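Local coordinates for ethanolamine utilization protein EutL (Clostridium perfringens E str. JGS1987, PDB 4TME), which builds trimeric tiles of the bacterial ethanolamine-utilization microcompartment shell and binds ethanolamine, which probably acts allosterically on the opening of its pore, at residues M1-I6 against G111-N116; D119-Y124 against V151-E156. One frame throughout, in Å; residues are numbered along the deposited sequence. Where two conformers were deposited one is given.

In the fold
Both contacts lie in one antiparallel sheet, whose order runs 5-6, 112-114, 122-128, 146-152, and their centres are about 10 Å apart. Contact 1 lies at the margin, where the short strand 5-6 is outermost within the chain; it is partly buried and held mainly by backbone bonds, a turn and a water. Contact 2 is buried and joins two longer strands, then gives way to side-chain packing where helix 154-167 begins. Strands 112-114 and 122-128 are neighbours, tying the two together, and Ser114 OG bonds to Asp119 OD1 from one contact to the other. Each reaches an ethanolamine: Phe112 lines one pocket, Val151 the other.

Contact 1: residues M1-I6 against G111-N116; sequences MKNDLI and GFVSAN. With ETA (ethanolamine), chain K.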
# COMPACT_ATOMS: atom_id res chain seq x y z
N MET C 1 10.49 -2.06 -26.46
CA MET C 1 11.58 -3.08 -26.49
C MET C 1 12.76 -2.61 -25.64
O MET C 1 12.77 -1.49 -25.13
CB MET C 1 12.01 -3.36 -27.93
CG MET C 1 12.72 -2.22 -28.59
SD MET C 1 13.13 -2.60 -30.32
CE MET C 1 11.48 -2.74 -31.02
N LYS C 2 13.74 -3.48 -25.47
CA LYS C 2 14.85 -3.19 -24.56
C LYS C 2 15.58 -1.90 -24.98
O LYS C 2 15.80 -1.67 -26.17
CB LYS C 2 15.80 -4.38 -24.54
CG LYS C 2 16.99 -4.25 -23.63
CD LYS C 2 17.70 -5.58 -23.52
CE LYS C 2 19.20 -5.44 -23.56
NZ LYS C 2 19.85 -6.76 -23.84
N ASN C 3 15.89 -1.08 -23.97
CA ASN C 3 16.57 0.21 -24.07
C ASN C 3 15.66 1.36 -24.56
O ASN C 3 16.12 2.51 -24.65
CB ASN C 3 17.84 0.10 -24.96
CG ASN C 3 18.94 -0.70 -24.28
OD1 ASN C 3 19.19 -0.54 -23.07
ND2 ASN C 3 19.57 -1.60 -25.02
N ASP C 4 14.38 1.08 -24.81
CA ASP C 4 13.43 2.15 -25.10
C ASP C 4 13.24 3.00 -23.86
O ASP C 4 13.16 2.49 -22.74
CB ASP C 4 12.06 1.61 -25.53
CG ASP C 4 12.02 1.13 -26.98
OD1 ASP C 4 12.97 1.39 -27.77
OD2 ASP C 4 11.00 0.50 -27.32
N LEU C 5 13.13 4.31 -24.06
CA LEU C 5 12.70 5.20 -22.99
C LEU C 5 11.20 5.07 -22.80
O LEU C 5 10.46 5.10 -23.78
CB LEU C 5 13.08 6.64 -23.34
CG LEU C 5 12.77 7.67 -22.26
CD1 LEU C 5 13.92 7.69 -21.27
CD2 LEU C 5 12.52 9.04 -22.88
N ILE C 6 10.73 4.92 -21.56
CA ILE C 6 9.30 4.97 -21.29
C ILE C 6 8.92 6.44 -21.02
O ILE C 6 9.37 7.03 -20.05
CB ILE C 6 8.92 4.08 -20.10
CG1 ILE C 6 9.24 2.63 -20.43
CG2 ILE C 6 7.43 4.19 -19.79
CD1 ILE C 6 10.47 2.16 -19.77
N GLY C 111 13.50 9.50 -18.24
CA GLY C 111 12.48 8.49 -18.03
C GLY C 111 13.07 7.17 -17.64
O GLY C 111 14.28 7.00 -17.69
N PHE C 112 12.21 6.26 -17.22
CA PHE C 112 12.61 4.88 -17.00
C PHE C 112 12.96 4.26 -18.35
O PHE C 112 12.49 4.69 -19.40
CB PHE C 112 11.51 4.09 -16.30
CG PHE C 112 11.47 4.28 -14.82
CD1 PHE C 112 11.21 5.54 -14.26
CD2 PHE C 112 11.69 3.22 -13.97
CE1 PHE C 112 11.19 5.73 -12.89
CE2 PHE C 112 11.66 3.39 -12.59
CZ PHE C 112 11.40 4.66 -12.05
N VAL C 113 13.82 3.27 -18.31
CA VAL C 113 14.27 2.57 -19.49
C VAL C 113 13.82 1.12 -19.44
O VAL C 113 13.86 0.49 -18.39
CB VAL C 113 15.80 2.61 -19.61
CG1 VAL C 113 16.28 1.78 -20.79
CG2 VAL C 113 16.26 4.06 -19.75
N SER C 114 13.36 0.61 -20.57
CA SER C 114 12.92 -0.78 -20.64
C SER C 114 14.09 -1.75 -20.63
O SER C 114 15.10 -1.52 -21.29
CB SER C 114 12.09 -1.01 -21.92
OG SER C 114 11.80 -2.41 -22.03
N ALA C 115 13.92 -2.87 -19.92
CA ALA C 115 14.94 -3.92 -19.87
C ALA C 115 14.57 -5.16 -20.70
O ALA C 115 15.35 -6.11 -20.76
CB ALA C 115 15.17 -4.34 -18.40
N ASN C 116 13.41 -5.15 -21.37
CA ASN C 116 13.03 -6.33 -22.15
C ASN C 116 12.02 -6.04 -23.26
O ASN C 116 11.61 -4.89 -23.47
CB ASN C 116 12.50 -7.44 -21.21
CG ASN C 116 11.22 -7.05 -20.48
OD1 ASN C 116 10.63 -6.00 -20.73
ND2 ASN C 116 10.79 -7.92 -19.56
CA ETA K . 8.50 3.58 -10.77
N ETA K . 7.33 3.71 -9.93
C ETA K . 8.10 3.59 -12.24
O ETA K . 7.37 4.73 -12.60
O HOH W 1 9.46 7.17 -17.35
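Between Ile6 and Phe112 a water mediates what the backbones do not reach directly. It donates to Ile6 O at 2.7 Å. From Phe112 N it accepts at 2.9 Å. Ile6 O and Phe112 N themselves stand 4.1 Å apart. The return bond is direct and straight, Ile6 N to Phe112 O at 2.8 Å with 174° at the hydrogen. Farther along, Leu5 faces Val113 as a non-hydrogen-bonded antiparallel pair, and Ser114 then makes two backbone bonds to the neighbouring residues Asn3 and Asp4: its N donates to Asp4 O, and its O accepts from Asn3 N at 2.8 Å. Asn3 and Asp4 belong to a type II turn closed by Asp4 N to Met1 O, so the N-terminus is folded back onto the strand. Met1 N bonds to Asp4 OD2 from above the carboxylate plane and also to Asp119 OD1, two carboxylate partners that would favour a protonated amino terminus.

Side chains fill in around this ladder. The CD1 of Ile6 lies against the opposite backbone, 3.4 Å from Ser114 N. With CG anti to its N (chi1 -176°), Leu5 sends CD1 to 3.6 Å from Gly111 CA, and Val113 CG1 packs on Asn3 CA. Ser114 OG accepts from Asn116 N, an ST turn, and bonds to Asp119. Phe112 instead turns into the ethanolamine pocket: ligand atom C sits 3.5 Å above its ring plane, offset toward the rim, while Glu82, Asp44 and Thr182 hydrogen-bond the ligand.

Strand 112-114 thus has 5-6 along one edge and 122-128 along the other, where Val113 pairs with Tyr123; helix 193-212 packs on Lys2 and Ala115.

Contact 2: residues D119-Y124 against V151-E156; sequences DSICYY and VAPPLE
Tyr124 N donates to Val151 O at 2.8 Å. Its return partner, Val151 N to Tyr124 O at 2.9 Å, completes a hydrogen-bonded antiparallel pair between strands 122-128 and 146-152 in the six-stranded antiparallel sheet, consistent with the second of the two BMC domains. Val151 O also has Tyr123 CA beside it at 3.2 Å, with Tyr123 CB nearly as close.

Tyr124 and Val151 project to one face, their CB atoms 3.9 Å apart. With CG anti to its backbone N (chi1 -166°), the Tyr124 ring leads away and presents its edge to Val151 CG2, close to the ring plane; its OH bonds to Thr49, and Phe112 meets the ring with planes about 15° apart. Val151 also touches a bound ethanolamine, so this face of the sheet borders a ligand pocket. The CB of Tyr123 rests 4.0 Å from Ala152 CB; the ring runs on to helix 193-212, against Ala204 and Val207.

Two residues further along, the ladder stops. Cys122 O faces Pro153, which has no N-H to give: Pro153 CD stands 3.3 Å from that oxygen, which is buried without a hydrogen-bond partner in the model. Pro153 is also the N-cap residue of helix 154-167, so the strand ends and the helix starts within two residues. A neighbouring subunit packs here as well, its Thr77 on Pro153 and its Leu79 on Glu156, placing the junction at the trimer interface. Bent at chi2 (95°), the Glu156 chain crosses Ile121 obliquely, bringing OE2 to 3.5 Å from the Ile121 CG2 methyl.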
# COMPACT_ATOMS: atom_id res chain seq x y z
N ASP C 119 8.63 -4.40 -22.37
CA ASP C 119 8.72 -3.31 -21.41
C ASP C 119 8.06 -3.67 -20.07
O ASP C 119 7.50 -2.81 -19.38
CB ASP C 119 8.08 -2.01 -21.95
CG ASP C 119 8.65 -1.58 -23.29
OD1 ASP C 119 9.73 -2.08 -23.69
OD2 ASP C 119 8.00 -0.73 -23.95
N SER C 120 8.12 -4.95 -19.70
CA SER C 120 7.52 -5.40 -18.45
C SER C 120 8.54 -5.36 -17.30
O SER C 120 8.20 -5.65 -16.15
CB SER C 120 6.94 -6.80 -18.60
OG SER C 120 7.94 -7.75 -18.93
N ILE C 121 9.79 -5.04 -17.61
CA ILE C 121 10.76 -4.70 -16.57
C ILE C 121 11.38 -3.39 -16.99
O ILE C 121 11.75 -3.24 -18.15
CB ILE C 121 11.88 -5.77 -16.42
CG1 ILE C 121 11.27 -7.12 -16.03
CG2 ILE C 121 12.90 -5.35 -15.37
CD1 ILE C 121 12.25 -8.28 -16.08
N CYS C 122 11.49 -2.44 -16.07
CA CYS C 122 12.07 -1.15 -16.37
C CYS C 122 12.82 -0.60 -15.16
O CYS C 122 12.57 -1.02 -14.01
CB CYS C 122 11.00 -0.16 -16.80
SG CYS C 122 9.80 0.20 -15.49
N TYR C 123 13.70 0.37 -15.41
CA TYR C 123 14.52 0.92 -14.34
C TYR C 123 14.87 2.36 -14.63
O TYR C 123 14.74 2.85 -15.75
CB TYR C 123 15.81 0.11 -14.19
CG TYR C 123 16.65 0.11 -15.44
CD1 TYR C 123 16.48 -0.86 -16.43
CD2 TYR C 123 17.63 1.07 -15.65
CE1 TYR C 123 17.24 -0.86 -17.58
CE2 TYR C 123 18.39 1.08 -16.79
CZ TYR C 123 18.20 0.11 -17.76
OH TYR C 123 18.97 0.14 -18.89
N TYR C 124 15.29 3.03 -13.57
CA TYR C 124 15.74 4.43 -13.61
C TYR C 124 17.17 4.45 -13.14
O TYR C 124 17.48 3.89 -12.09
CB TYR C 124 14.86 5.26 -12.69
CG TYR C 124 14.92 6.79 -12.81
CD1 TYR C 124 14.67 7.43 -14.01
CD2 TYR C 124 15.08 7.58 -11.66
CE1 TYR C 124 14.67 8.81 -14.08
CE2 TYR C 124 15.07 8.97 -11.73
CZ TYR C 124 14.85 9.57 -12.93
OH TYR C 124 14.81 10.97 -13.00
N VAL C 151 16.52 3.22 -9.43
CA VAL C 151 15.24 2.59 -9.11
C VAL C 151 14.99 1.40 -10.02
O VAL C 151 15.19 1.48 -11.21
CB VAL C 151 14.06 3.59 -9.25
CG1 VAL C 151 12.74 2.93 -8.82
CG2 VAL C 151 14.32 4.83 -8.41
N ALA C 152 14.55 0.28 -9.44
CA ALA C 152 14.14 -0.88 -10.22
C ALA C 152 13.17 -1.72 -9.40
O ALA C 152 12.92 -1.43 -8.24
CB ALA C 152 15.37 -1.71 -10.63
N PRO C 153 12.59 -2.76 -10.02
CA PRO C 153 11.71 -3.61 -9.20
C PRO C 153 12.52 -4.30 -8.09
O PRO C 153 13.74 -4.31 -8.15
CB PRO C 153 11.13 -4.59 -10.22
CG PRO C 153 11.23 -3.85 -11.54
CD PRO C 153 12.55 -3.13 -11.44
N PRO C 154 11.85 -4.85 -7.07
CA PRO C 154 12.54 -5.22 -5.82
C PRO C 154 13.81 -6.09 -5.94
O PRO C 154 14.83 -5.65 -5.42
CB PRO C 154 11.43 -5.96 -5.05
CG PRO C 154 10.19 -5.22 -5.51
CD PRO C 154 10.40 -5.07 -6.97
N LEU C 155 13.77 -7.26 -6.56
CA LEU C 155 14.97 -8.11 -6.57
C LEU C 155 16.04 -7.51 -7.48
O LEU C 155 17.22 -7.49 -7.12
CB LEU C 155 14.61 -9.54 -6.99
CG LEU C 155 15.77 -10.56 -7.05
CD1 LEU C 155 15.27 -11.93 -6.67
CD2 LEU C 155 16.42 -10.60 -8.41
N GLU C 156 15.65 -7.02 -8.65
CA GLU C 156 16.58 -6.37 -9.56
C GLU C 156 17.30 -5.24 -8.82
O GLU C 156 18.53 -5.08 -8.96
CB GLU C 156 15.84 -5.79 -10.79
CG GLU C 156 15.14 -6.81 -11.66
CD GLU C 156 13.67 -6.99 -11.32
OE1 GLU C 156 13.35 -7.23 -10.13
OE2 GLU C 156 12.84 -6.87 -12.24